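Local coordinates for protein ACDH-11, isoform b (Caenorhabditis elegans, PDB 4Y9L), which belongs to the acyl-CoA dehydrogenase family of flavoproteins, with a helical and beta-sheet body assembled as a tetramer that binds FAD, at residues T315-A320 with L397-L402; H165-E170 with I294-G299; T483-L488 with S553-A558; D90-C95 with I269-L274. One frame throughout, in Å; residues are numbered along the deposited sequence.

Interaction 1. Residues T315-A320 with L397-L402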
loop_
_atom_site.group_PDB
_atom_site.type_symbol
_atom_site.label_atom_id
_atom_site.label_comp_id
_atom_site.label_asym_id
_atom_site.label_seq_id
_atom_site.Cartn_x
_atom_site.Cartn_y
_atom_site.Cartn_z
ATOM N N THR B 315 -24.757 -3.287 25.845
ATOM C CA THR B 315 -24.168 -3.078 24.565
ATOM C C THR B 315 -24.777 -1.877 23.855
ATOM O O THR B 315 -24.116 -1.140 23.115
ATOM C CB THR B 315 -24.528 -4.269 23.679
ATOM O OG1 THR B 315 -24.798 -5.429 24.502
ATOM C CG2 THR B 315 -23.403 -4.563 22.739
ATOM N N ARG B 316 -26.082 -1.789 24.021
ATOM C CA ARG B 316 -26.870 -0.790 23.374
ATOM C C ARG B 316 -26.606 0.551 23.979
ATOM O O ARG B 316 -26.624 1.565 23.284
ATOM C CB ARG B 316 -28.322 -1.069 23.622
ATOM C CG ARG B 316 -28.849 -2.138 22.737
ATOM C CD ARG B 316 -30.246 -2.425 23.232
ATOM N NE ARG B 316 -30.771 -3.426 22.360
ATOM C CZ ARG B 316 -31.882 -4.132 22.553
ATOM N NH1 ARG B 316 -32.647 -3.959 23.620
ATOM N NH2 ARG B 316 -32.204 -5.027 21.627
ATOM N N ILE B 317 -26.402 0.557 25.279
ATOM C CA ILE B 317 -26.083 1.771 25.917
ATOM C C ILE B 317 -24.706 2.269 25.445
ATOM O O ILE B 317 -24.501 3.463 25.131
ATOM C CB ILE B 317 -26.175 1.586 27.409
ATOM C CG1 ILE B 317 -27.626 1.723 27.855
ATOM C CG2 ILE B 317 -25.355 2.617 28.156
ATOM C CD1 ILE B 317 -27.798 1.439 29.357
ATOM N N HIS B 318 -23.767 1.349 25.400
ATOM C CA HIS B 318 -22.462 1.689 24.894
ATOM C C HIS B 318 -22.597 2.190 23.488
ATOM O O HIS B 318 -21.858 3.050 23.077
ATOM C CB HIS B 318 -21.567 0.456 24.821
ATOM C CG HIS B 318 -20.772 0.194 26.067
ATOM N ND1 HIS B 318 -21.319 -0.386 27.197
ATOM C CD2 HIS B 318 -19.464 0.348 26.319
ATOM C CE1 HIS B 318 -20.380 -0.528 28.111
ATOM N NE2 HIS B 318 -19.245 -0.102 27.591
ATOM N N ASN B 319 -23.509 1.619 22.719
ATOM C CA ASN B 319 -23.589 2.044 21.331
ATOM C C ASN B 319 -24.099 3.505 21.256
ATOM O O ASN B 319 -23.637 4.321 20.490
ATOM C CB ASN B 319 -24.462 1.129 20.556
ATOM C CG ASN B 319 -24.401 1.405 19.065
ATOM O OD1 ASN B 319 -23.520 0.895 18.397
ATOM N ND2 ASN B 319 -25.342 2.212 18.526
ATOM N N ALA B 320 -25.069 3.789 22.080
ATOM C CA ALA B 320 -25.579 5.077 22.147
ATOM C C ALA B 320 -24.516 6.080 22.567
ATOM O O ALA B 320 -24.529 7.236 22.137
ATOM C CB ALA B 320 -26.704 5.055 23.131
ATOM N N LEU B 397 -37.679 -0.462 28.168
ATOM C CA LEU B 397 -38.105 0.371 27.067
ATOM C C LEU B 397 -36.971 1.261 26.546
ATOM O O LEU B 397 -36.720 1.315 25.333
ATOM C CB LEU B 397 -39.213 1.278 27.552
ATOM C CG LEU B 397 -39.890 2.154 26.491
ATOM C CD1 LEU B 397 -40.392 1.314 25.311
ATOM C CD2 LEU B 397 -40.968 3.070 27.045
ATOM N N ILE B 398 -36.256 1.910 27.461
ATOM C CA ILE B 398 -35.379 3.002 27.081
ATOM C C ILE B 398 -34.179 2.522 26.267
ATOM O O ILE B 398 -33.709 3.225 25.395
ATOM C CB ILE B 398 -34.944 3.807 28.306
ATOM C CG1 ILE B 398 -34.440 5.172 27.932
ATOM C CG2 ILE B 398 -33.858 3.081 29.093
ATOM C CD1 ILE B 398 -34.011 5.970 29.134
ATOM N N THR B 399 -33.710 1.306 26.492
ATOM C CA THR B 399 -32.489 0.944 25.889
ATOM C C THR B 399 -32.603 0.792 24.386
ATOM O O THR B 399 -31.796 1.379 23.647
ATOM C CB THR B 399 -31.711 -0.172 26.627
ATOM O OG1 THR B 399 -32.383 -1.403 26.647
ATOM C CG2 THR B 399 -31.493 0.207 28.074
ATOM N N PRO B 400 -33.571 0.034 23.895
ATOM C CA PRO B 400 -33.616 0.020 22.438
ATOM C C PRO B 400 -33.956 1.382 21.828
ATOM O O PRO B 400 -33.462 1.726 20.800
ATOM C CB PRO B 400 -34.717 -1.004 22.125
ATOM C CG PRO B 400 -35.490 -1.129 23.389
ATOM C CD PRO B 400 -34.467 -0.976 24.459
ATOM N N VAL B 401 -34.804 2.129 22.479
ATOM C CA VAL B 401 -35.268 3.409 21.982
ATOM C C VAL B 401 -34.076 4.350 21.882
ATOM O O VAL B 401 -33.904 5.021 20.869
ATOM C CB VAL B 401 -36.333 3.989 22.931
ATOM C CG1 VAL B 401 -36.692 5.446 22.570
ATOM C CG2 VAL B 401 -37.583 3.154 22.854
ATOM N N LEU B 402 -33.242 4.345 22.931
ATOM C CA LEU B 402 -32.044 5.139 22.960
ATOM C C LEU B 402 -31.032 4.776 21.895
ATOM O O LEU B 402 -30.488 5.653 21.226
ATOM C CB LEU B 402 -31.429 5.045 24.322
ATOM C CG LEU B 402 -30.087 5.699 24.480
ATOM C CD1 LEU B 402 -30.152 7.219 24.342
ATOM C CD2 LEU B 402 -29.494 5.301 25.810
#

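Interaction 2. Residues H165-E170 with I294-G299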
loop_
_atom_site.group_PDB
_atom_site.type_symbol
_atom_site.label_atom_id
_atom_site.label_comp_id
_atom_site.label_asym_id
_atom_site.label_seq_id
_atom_site.Cartn_x
_atom_site.Cartn_y
_atom_site.Cartn_z
ATOM N N HIS B 165 -18.291 -21.493 38.124
ATOM C CA HIS B 165 -17.859 -22.111 36.865
ATOM C C HIS B 165 -16.487 -21.588 36.535
ATOM O O HIS B 165 -16.234 -20.395 36.645
ATOM C CB HIS B 165 -18.851 -21.739 35.778
ATOM C CG HIS B 165 -18.476 -22.184 34.396
ATOM N ND1 HIS B 165 -17.520 -21.535 33.631
ATOM C CD2 HIS B 165 -19.002 -23.147 33.597
ATOM C CE1 HIS B 165 -17.448 -22.095 32.437
ATOM N NE2 HIS B 165 -18.336 -23.079 32.392
ATOM N N LYS B 166 -15.618 -22.487 36.105
ATOM C CA LYS B 166 -14.194 -22.257 36.191
ATOM C C LYS B 166 -13.791 -21.116 35.287
ATOM O O LYS B 166 -13.312 -20.091 35.744
ATOM C CB LYS B 166 -13.439 -23.529 35.802
ATOM C CG LYS B 166 -11.999 -23.574 36.272
ATOM C CD LYS B 166 -11.917 -24.211 37.658
ATOM C CE LYS B 166 -10.497 -24.372 38.201
ATOM N NZ LYS B 166 -9.455 -24.162 37.143
ATOM N N LEU B 167 -14.014 -21.309 34.001
ATOM C CA LEU B 167 -13.586 -20.356 33.008
ATOM C C LEU B 167 -14.337 -19.038 33.120
ATOM O O LEU B 167 -13.766 -18.001 32.927
ATOM C CB LEU B 167 -13.746 -20.949 31.608
ATOM C CG LEU B 167 -13.479 -20.033 30.414
ATOM C CD1 LEU B 167 -12.074 -19.437 30.397
ATOM C CD2 LEU B 167 -13.758 -20.809 29.127
ATOM N N ALA B 168 -15.591 -19.071 33.519
ATOM C CA ALA B 168 -16.365 -17.837 33.623
ATOM C C ALA B 168 -15.891 -16.985 34.805
ATOM O O ALA B 168 -15.885 -15.773 34.720
ATOM C CB ALA B 168 -17.861 -18.127 33.725
ATOM N N THR B 169 -15.476 -17.642 35.870
ATOM C CA THR B 169 -14.982 -16.962 37.049
ATOM C C THR B 169 -13.675 -16.256 36.701
ATOM O O THR B 169 -13.524 -15.058 36.905
ATOM C CB THR B 169 -14.827 -17.957 38.211
ATOM O OG1 THR B 169 -16.105 -18.570 38.499
ATOM C CG2 THR B 169 -14.321 -17.278 39.476
ATOM N N GLU B 170 -12.762 -16.988 36.092
ATOM C CA GLU B 170 -11.560 -16.382 35.595
ATOM C C GLU B 170 -11.794 -15.211 34.625
ATOM O O GLU B 170 -11.052 -14.231 34.601
ATOM C CB GLU B 170 -10.684 -17.436 34.902
ATOM C CG GLU B 170 -9.465 -16.785 34.225
ATOM C CD GLU B 170 -8.404 -17.742 33.737
ATOM O OE1 GLU B 170 -8.690 -18.954 33.531
ATOM O OE2 GLU B 170 -7.270 -17.247 33.588
ATOM N N ILE B 294 -12.951 -25.421 20.948
ATOM C CA ILE B 294 -13.374 -25.975 22.230
ATOM C C ILE B 294 -14.032 -24.868 23.010
ATOM O O ILE B 294 -13.459 -23.800 23.178
ATOM C CB ILE B 294 -12.189 -26.605 22.979
ATOM C CG1 ILE B 294 -11.616 -27.711 22.081
ATOM C CG2 ILE B 294 -12.611 -27.106 24.371
ATOM C CD1 ILE B 294 -10.532 -28.551 22.697
ATOM N N ALA B 295 -15.270 -25.129 23.447
ATOM C CA ALA B 295 -16.101 -24.136 24.154
ATOM C C ALA B 295 -16.921 -24.756 25.295
ATOM O O ALA B 295 -17.211 -25.942 25.284
ATOM C CB ALA B 295 -16.999 -23.422 23.167
ATOM N N GLU B 296 -17.278 -23.936 26.278
ATOM C CA GLU B 296 -18.000 -24.404 27.451
ATOM C C GLU B 296 -19.406 -23.850 27.399
ATOM O O GLU B 296 -19.583 -22.639 27.186
ATOM C CB GLU B 296 -17.301 -23.950 28.725
ATOM C CG GLU B 296 -15.797 -24.203 28.770
ATOM C CD GLU B 296 -15.423 -25.671 28.548
ATOM O OE1 GLU B 296 -16.181 -26.617 28.919
ATOM O OE2 GLU B 296 -14.343 -25.881 27.962
ATOM N N ARG B 297 -20.394 -24.749 27.513
ATOM C CA ARG B 297 -21.795 -24.357 27.575
ATOM C C ARG B 297 -22.072 -23.680 28.891
ATOM O O ARG B 297 -21.695 -24.170 29.927
ATOM C CB ARG B 297 -22.775 -25.533 27.452
ATOM C CG ARG B 297 -24.203 -25.023 27.169
ATOM C CD ARG B 297 -25.348 -25.974 27.505
ATOM N NE ARG B 297 -24.942 -27.057 28.387
ATOM C CZ ARG B 297 -25.188 -27.139 29.686
ATOM N NH1 ARG B 297 -25.880 -26.204 30.328
ATOM N NH2 ARG B 297 -24.730 -28.182 30.343
ATOM N N ILE B 298 -22.775 -22.568 28.821
ATOM C CA ILE B 298 -23.138 -21.792 29.978
ATOM C C ILE B 298 -24.587 -21.387 29.772
ATOM O O ILE B 298 -25.046 -21.225 28.639
ATOM C CB ILE B 298 -22.245 -20.553 30.074
ATOM C CG1 ILE B 298 -22.364 -19.716 28.802
ATOM C CG2 ILE B 298 -20.794 -20.988 30.322
ATOM C CD1 ILE B 298 -21.774 -18.330 28.906
ATOM N N GLY B 299 -25.327 -21.263 30.857
ATOM C CA GLY B 299 -26.769 -21.156 30.751
ATOM C C GLY B 299 -27.352 -22.479 30.285
ATOM O O GLY B 299 -26.631 -23.446 30.024
#

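Interaction 3. Residues T483-L488 with S553-A558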
loop_
_atom_site.group_PDB
_atom_site.type_symbol
_atom_site.label_atom_id
_atom_site.label_comp_id
_atom_site.label_asym_id
_atom_site.label_seq_id
_atom_site.Cartn_x
_atom_site.Cartn_y
_atom_site.Cartn_z
ATOM N N THR B 483 -43.448 26.029 35.788
ATOM C CA THR B 483 -44.529 26.611 34.983
ATOM C C THR B 483 -44.584 28.155 34.962
ATOM O O THR B 483 -45.160 28.745 34.038
ATOM C CB THR B 483 -45.913 26.112 35.462
ATOM O OG1 THR B 483 -46.048 26.314 36.890
ATOM C CG2 THR B 483 -46.113 24.638 35.086
ATOM N N GLU B 484 -44.006 28.789 35.986
ATOM C CA GLU B 484 -43.942 30.249 36.085
ATOM C C GLU B 484 -43.141 30.835 34.922
ATOM O O GLU B 484 -43.395 31.939 34.522
ATOM C CB GLU B 484 -43.358 30.694 37.439
ATOM C CG GLU B 484 -44.067 30.088 38.662
ATOM C CD GLU B 484 -43.395 28.822 39.257
ATOM O OE1 GLU B 484 -42.482 28.210 38.634
ATOM O OE2 GLU B 484 -43.803 28.446 40.398
ATOM N N ASP B 485 -42.188 30.084 34.380
ATOM C CA ASP B 485 -41.532 30.469 33.121
ATOM C C ASP B 485 -42.401 30.062 31.911
ATOM O O ASP B 485 -42.737 28.911 31.709
ATOM C CB ASP B 485 -40.117 29.895 33.034
ATOM C CG ASP B 485 -39.467 30.140 31.686
ATOM O OD1 ASP B 485 -40.097 29.852 30.643
ATOM O OD2 ASP B 485 -38.317 30.607 31.652
ATOM N N GLU B 486 -42.743 31.044 31.097
ATOM C CA GLU B 486 -43.739 30.874 30.048
ATOM C C GLU B 486 -43.322 29.777 29.022
ATOM O O GLU B 486 -44.128 28.963 28.553
ATOM C CB GLU B 486 -43.957 32.254 29.398
ATOM C CG GLU B 486 -45.297 32.468 28.688
ATOM C CD GLU B 486 -46.442 32.851 29.627
ATOM O OE1 GLU B 486 -46.743 34.072 29.748
ATOM O OE2 GLU B 486 -47.049 31.930 30.237
ATOM N N LYS B 487 -42.042 29.734 28.699
ATOM C CA LYS B 487 -41.566 28.777 27.722
ATOM C C LYS B 487 -41.598 27.325 28.254
ATOM O O LYS B 487 -41.902 26.394 27.512
ATOM C CB LYS B 487 -40.145 29.157 27.284
ATOM C CG LYS B 487 -40.036 30.400 26.412
ATOM C CD LYS B 487 -38.580 30.707 26.082
ATOM C CE LYS B 487 -38.467 32.051 25.360
ATOM N NZ LYS B 487 -37.522 32.126 24.194
ATOM N N LEU B 488 -41.279 27.136 29.529
ATOM C CA LEU B 488 -41.328 25.812 30.098
ATOM C C LEU B 488 -42.734 25.331 30.245
ATOM O O LEU B 488 -42.990 24.156 30.141
ATOM C CB LEU B 488 -40.657 25.778 31.448
ATOM C CG LEU B 488 -39.168 26.021 31.332
ATOM C CD1 LEU B 488 -38.531 26.074 32.705
ATOM C CD2 LEU B 488 -38.479 24.956 30.489
ATOM N N SER B 553 -29.737 28.880 28.823
ATOM C CA SER B 553 -29.623 28.046 27.669
ATOM C C SER B 553 -30.505 26.826 27.887
ATOM O O SER B 553 -31.137 26.368 26.960
ATOM C CB SER B 553 -28.157 27.649 27.427
ATOM O OG SER B 553 -27.758 26.454 28.163
ATOM N N ASP B 554 -30.578 26.312 29.108
ATOM C CA ASP B 554 -31.251 25.023 29.354
ATOM C C ASP B 554 -32.738 25.173 29.081
ATOM O O ASP B 554 -33.417 24.254 28.621
ATOM C CB ASP B 554 -31.036 24.552 30.790
ATOM C CG ASP B 554 -29.605 24.130 31.064
ATOM O OD1 ASP B 554 -29.050 23.274 30.325
ATOM O OD2 ASP B 554 -29.029 24.611 32.066
ATOM N N ILE B 555 -33.221 26.356 29.394
ATOM C CA ILE B 555 -34.595 26.703 29.176
ATOM C C ILE B 555 -34.904 26.869 27.696
ATOM O O ILE B 555 -35.893 26.339 27.204
ATOM C CB ILE B 555 -34.914 28.013 29.925
ATOM C CG1 ILE B 555 -34.863 27.743 31.444
ATOM C CG2 ILE B 555 -36.229 28.608 29.441
ATOM C CD1 ILE B 555 -35.245 28.923 32.340
ATOM N N GLU B 556 -34.058 27.601 26.984
ATOM C CA GLU B 556 -34.257 27.736 25.556
ATOM C C GLU B 556 -34.267 26.384 24.888
ATOM O O GLU B 556 -35.111 26.110 24.046
ATOM C CB GLU B 556 -33.151 28.569 24.945
ATOM C CG GLU B 556 -33.541 30.015 24.706
ATOM C CD GLU B 556 -34.836 30.160 23.913
ATOM O OE1 GLU B 556 -34.878 29.868 22.677
ATOM O OE2 GLU B 556 -35.809 30.575 24.568
ATOM N N VAL B 557 -33.320 25.545 25.296
ATOM C CA VAL B 557 -33.152 24.213 24.725
ATOM C C VAL B 557 -34.393 23.381 24.930
ATOM O O VAL B 557 -34.864 22.760 24.004
ATOM C CB VAL B 557 -31.932 23.482 25.303
ATOM C CG1 VAL B 557 -32.000 21.983 25.072
ATOM C CG2 VAL B 557 -30.673 23.983 24.653
ATOM N N ALA B 558 -34.924 23.396 26.141
ATOM C CA ALA B 558 -36.096 22.588 26.454
ATOM C C ALA B 558 -37.253 23.027 25.571
ATOM O O ALA B 558 -37.923 22.213 24.975
ATOM C CB ALA B 558 -36.438 22.713 27.925
#

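Interaction 4. Residues D90-C95 with I269-L274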
loop_
_atom_site.group_PDB
_atom_site.type_symbol
_atom_site.label_atom_id
_atom_site.label_comp_id
_atom_site.label_asym_id
_atom_site.label_seq_id
_atom_site.Cartn_x
_atom_site.Cartn_y
_atom_site.Cartn_z
ATOM N N ASP B 90 -2.364 -17.768 10.931
ATOM C CA ASP B 90 -3.407 -16.770 11.145
ATOM C C ASP B 90 -2.851 -15.672 12.049
ATOM O O ASP B 90 -3.436 -15.349 13.088
ATOM C CB ASP B 90 -4.690 -17.378 11.791
ATOM C CG ASP B 90 -5.476 -18.298 10.843
ATOM O OD1 ASP B 90 -6.012 -17.798 9.855
ATOM O OD2 ASP B 90 -5.534 -19.536 11.072
ATOM N N LYS B 91 -1.736 -15.080 11.643
ATOM C CA LYS B 91 -1.158 -14.025 12.430
ATOM C C LYS B 91 -1.884 -12.688 12.245
ATOM O O LYS B 91 -1.976 -12.142 11.149
ATOM C CB LYS B 91 0.302 -13.879 12.094
ATOM C CG LYS B 91 1.008 -13.032 13.117
ATOM C CD LYS B 91 2.509 -13.173 13.038
ATOM C CE LYS B 91 3.066 -12.415 11.857
ATOM N NZ LYS B 91 4.515 -12.204 12.105
ATOM N N LEU B 92 -2.374 -12.143 13.342
ATOM C CA LEU B 92 -3.079 -10.865 13.305
ATOM C C LEU B 92 -2.149 -9.696 13.696
ATOM O O LEU B 92 -1.590 -9.641 14.785
ATOM C CB LEU B 92 -4.260 -10.955 14.261
ATOM C CG LEU B 92 -5.116 -9.697 14.340
ATOM C CD1 LEU B 92 -5.865 -9.504 13.058
ATOM C CD2 LEU B 92 -6.110 -9.772 15.479
ATOM N N ILE B 93 -1.962 -8.763 12.808
ATOM C CA ILE B 93 -0.997 -7.679 13.087
ATOM C C ILE B 93 -1.739 -6.398 13.343
ATOM O O ILE B 93 -2.429 -5.907 12.479
ATOM C CB ILE B 93 -0.035 -7.508 11.928
ATOM C CG1 ILE B 93 0.714 -8.840 11.773
ATOM C CG2 ILE B 93 0.885 -6.270 12.136
ATOM C CD1 ILE B 93 0.797 -9.293 10.332
ATOM N N VAL B 94 -1.634 -5.932 14.584
ATOM C CA VAL B 94 -2.272 -4.720 15.036
ATOM C C VAL B 94 -1.249 -3.808 15.701
ATOM O O VAL B 94 -0.240 -4.247 16.235
ATOM C CB VAL B 94 -3.450 -5.023 15.969
ATOM C CG1 VAL B 94 -3.986 -6.452 15.761
ATOM C CG2 VAL B 94 -3.018 -4.902 17.389
ATOM N N CYS B 95 -1.522 -2.517 15.643
ATOM C CA CYS B 95 -0.529 -1.552 16.016
ATOM C C CYS B 95 -0.423 -1.407 17.514
ATOM O O CYS B 95 -1.340 -1.765 18.281
ATOM C CB CYS B 95 -0.850 -0.216 15.381
ATOM S SG CYS B 95 -2.229 0.642 16.113
ATOM N N ILE B 269 -9.879 -22.376 15.312
ATOM C CA ILE B 269 -10.397 -21.246 14.543
ATOM C C ILE B 269 -9.401 -20.880 13.471
ATOM O O ILE B 269 -8.192 -20.860 13.751
ATOM C CB ILE B 269 -10.578 -20.013 15.427
ATOM C CG1 ILE B 269 -11.670 -20.266 16.463
ATOM C CG2 ILE B 269 -10.914 -18.764 14.591
ATOM C CD1 ILE B 269 -11.393 -19.494 17.736
ATOM N N GLN B 270 -9.905 -20.607 12.267
ATOM C CA GLN B 270 -9.129 -19.988 11.231
ATOM C C GLN B 270 -9.777 -18.660 10.868
ATOM O O GLN B 270 -10.998 -18.546 10.774
ATOM C CB GLN B 270 -9.082 -20.852 9.985
ATOM C CG GLN B 270 -8.113 -21.991 10.104
ATOM C CD GLN B 270 -7.884 -22.768 8.834
ATOM O OE1 GLN B 270 -8.528 -22.554 7.836
ATOM N NE2 GLN B 270 -6.950 -23.724 8.896
ATOM N N MET B 271 -8.950 -17.642 10.719
ATOM C CA MET B 271 -9.435 -16.359 10.266
ATOM C C MET B 271 -9.488 -16.335 8.717
ATOM O O MET B 271 -8.459 -16.314 8.051
ATOM C CB MET B 271 -8.543 -15.234 10.801
ATOM C CG MET B 271 -8.531 -15.126 12.328
ATOM S SD MET B 271 -7.879 -13.496 12.777
ATOM C CE MET B 271 -7.284 -13.817 14.419
ATOM N N VAL B 272 -10.682 -16.349 8.139
ATOM C CA VAL B 272 -10.785 -16.417 6.694
ATOM C C VAL B 272 -10.319 -15.086 6.070
ATOM O O VAL B 272 -9.601 -15.111 5.116
ATOM C CB VAL B 272 -12.213 -16.745 6.229
ATOM C CG1 VAL B 272 -12.243 -16.861 4.731
ATOM C CG2 VAL B 272 -12.721 -18.052 6.861
ATOM N N ARG B 273 -10.726 -13.957 6.615
ATOM C CA ARG B 273 -10.271 -12.670 6.092
ATOM C C ARG B 273 -10.646 -11.608 7.081
ATOM O O ARG B 273 -11.452 -11.864 7.962
ATOM C CB ARG B 273 -10.905 -12.322 4.747
ATOM C CG ARG B 273 -12.428 -12.351 4.813
ATOM C CD ARG B 273 -13.052 -12.235 3.426
ATOM N NE ARG B 273 -12.778 -10.919 2.876
ATOM C CZ ARG B 273 -13.683 -9.996 2.566
ATOM N NH1 ARG B 273 -14.989 -10.199 2.714
ATOM N NH2 ARG B 273 -13.252 -8.820 2.085
ATOM N N LEU B 274 -10.015 -10.456 6.945
ATOM C CA LEU B 274 -10.456 -9.266 7.631
ATOM C C LEU B 274 -11.420 -8.553 6.724
ATOM O O LEU B 274 -11.189 -8.515 5.556
ATOM C CB LEU B 274 -9.294 -8.271 7.913
ATOM C CG LEU B 274 -8.246 -8.807 8.810
ATOM C CD1 LEU B 274 -7.258 -7.721 9.263
ATOM C CD2 LEU B 274 -8.888 -9.449 10.009
#

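Interaction 1. Residues T315-A320 with L397-L402
The guanidinium of R316 has P400 CB over one face, near the rim, and the hydroxyl of T399 at its edge. P400 CB stands 3.9 Å above the guanidinium plane, while P400 CD makes the nearest approach, 3.6 Å from R316 NH1. T399 OG1 lies in the plane but 4.0 Å from R316 NH1, so it is a neighbour and not a partner. This is helix-on-helix packing in the alpha-helical bundle of the acyl-CoA dehydrogenase C-terminal domain: helices 312-338 and 389-419 run in the same general direction here, their local axes 40° apart and 8.8 Å at closest approach. Side-chain shape explains the reach of R316. Its CG lies opposite the carbonyl carbon (chi1 -79°), and the chain then runs extended from CG to NE, carrying the guanidinium alongside helix 389-419, where NH2 forms a salt bridge with D455 of a third helix, 449-462. The like-charged R396 is close to NH1; D455 would be expected to offset that proximity. T399 OG1 is bonded to N313 OD1, while its CG2 meets I317. Segment 397-402 is kinked at P400, whose nitrogen has no bond to the preceding turn. The R316 side chain lies about 10 Å from a bound FAD. Farther along the helices the contact is purely apolar. The side chains of I317 and T399 cross obliquely, I317 CD1 lying 4.1 Å from T399 CG2, and one turn farther on A320 CB rests 3.7 Å from L402 CG, with L402 CD2 beside it.

Interaction 2. Residues H165-E170 with I294-G299
H165 and E296 meet at the edge of the imidazole, where NE2 lies 3.9 Å from E296 CB, close to the ring plane. A second side chain comes over a face: I298 CG2 makes a CH-pi contact, 4.2 Å from the centroid of the H165 ring and 28° off its normal. The third member of the shell is L167, whose CD2 touches E296 CG at 4.0 Å, the two chains crossing at about a right angle. Behind this shell, H165 is the N-cap of helix 166-175. With CG turned opposite its own backbone N (chi1 174°), its ND1 accepts A168 N at 3.1 Å, the donor lying in the ring plane; this bond fixes the rotation of the ring and leaves the NE2 side directed at the strand. The contact thus sets the start of a helix against strand 285-298 of the beta-sheet characteristic of the family's middle domain. Farther out, H165 O accepts from both the backbone N and OG1 of T169; the hydroxyl comes from above the carbonyl plane and is also hydrogen-bonded to G163 N. E296 OE1 is bonded to T214 OG1 on the adjoining strand. R297 points away from the helix, its guanidinium forming a salt bridge with D213 and giving NH1 to G299 O.

Interaction 3. Residues T483-L488 with S553-A558
I555 is the centre of the tightly packed part of this contact, with D485 and L488 set against it. D485 comes from the opposite direction, its OD2 lying 3.6 Å from both I555 CD1 and I555 CG2. L488 has its CG beside the backbone N (chi1 -67°), which brings its two methyls up to the other helix: CD1 sits 4.2 Å from I555 CG1, and CD2 touches A558 CB at 4.0 Å, L488 and A558 both being buried. The D485 carboxylate has a second task, because D485 is the N-cap of helix 486-512. Its OD1 takes a bond from L488 N at 3.2 Å, met from 40° above the carboxylate plane, and a weak one from K487 N. The cap therefore holds the aspartate in place while its other oxygen rests on the isoleucine. Toward solvent lie D485 and K487, both partly exposed. K487 extends through its middle torsions and bends at chi4 to form a salt bridge with the buried carboxylate of E556. The modelled separation of K487 NZ and E556 OE2 is too short to be trusted in detail. E556 starts out pointing away from helix 486-512, and a bend at chi2 (-52°) brings its carboxylate back toward the lysine; its OE1 forms a further salt bridge with R560 of its own helix. The pairing belongs to the helical C-terminal region, where helix 524-545 packs against both partners, A544 touching L488 and I555. V557 and E556 pack on I586 of a second subunit, so helix 552-563 also borders that subunit.

Interaction 4. Residues D90-C95 with I269-L274
D90 and M271 supply the polar part of the contact. M271 N gives a weak hydrogen bond to D90 OD1, 3.1 Å long and bent to 139° at the hydrogen. The same oxygen lies 3.4 Å from M271 O, an approach of two acceptors that is not a bond, and its stronger partner is R88, whose NH2 forms a salt bridge with D90 OD1; the arginine's charge would be expected to ease the crowding of oxygens. Van der Waals contact completes the grip: D90 OD2 rests 3.6 Å from Q270 CA and close to Q270 CG. D90 and K91 both face E80 in a G1 beta bulge of the small antiparallel sheet of strands 78-80 and 88-93. Strand 269-274 belongs instead to the larger sheet of the acyl-CoA dehydrogenase middle domain, so the two sheets meet through side chains and one side chain-to-backbone bond, their local strand axes 61° apart. Apolar contacts fill the other end. M271, extended beyond CG, lays its CE 4.2 Å from L92 CB, and L92 CD1 reaches L274 CD2 at 4.3 Å. Around them, L79 touches M271 from the small sheet and L288 from the large one. Salt bridges outside the contact tie R273 to E287 and, through NH2, to D429 of a second subunit.

Overall arrangement
From the N terminus, interaction 4 opens first at 90-95, and interaction 2 opens at 165-170 before 269-274 closes the former; 294-299 then closes the latter. The two loops therefore cross. They close on antiparallel neighbours of one sheet, strands 269-274 and 285-298, so the small hairpin sheet and the start of helix 166-175 are both fastened to it, the centres of the two contacts lying 24 Å apart. Interactions 1 and 3 follow in series. Interaction 1 closes a largely helical loop near the centre of the chain, and interaction 3 closes a further, mostly helical loop of the C-terminal region, about 54 Å from interaction 4 between centres and on the opposite side of the chain's middle.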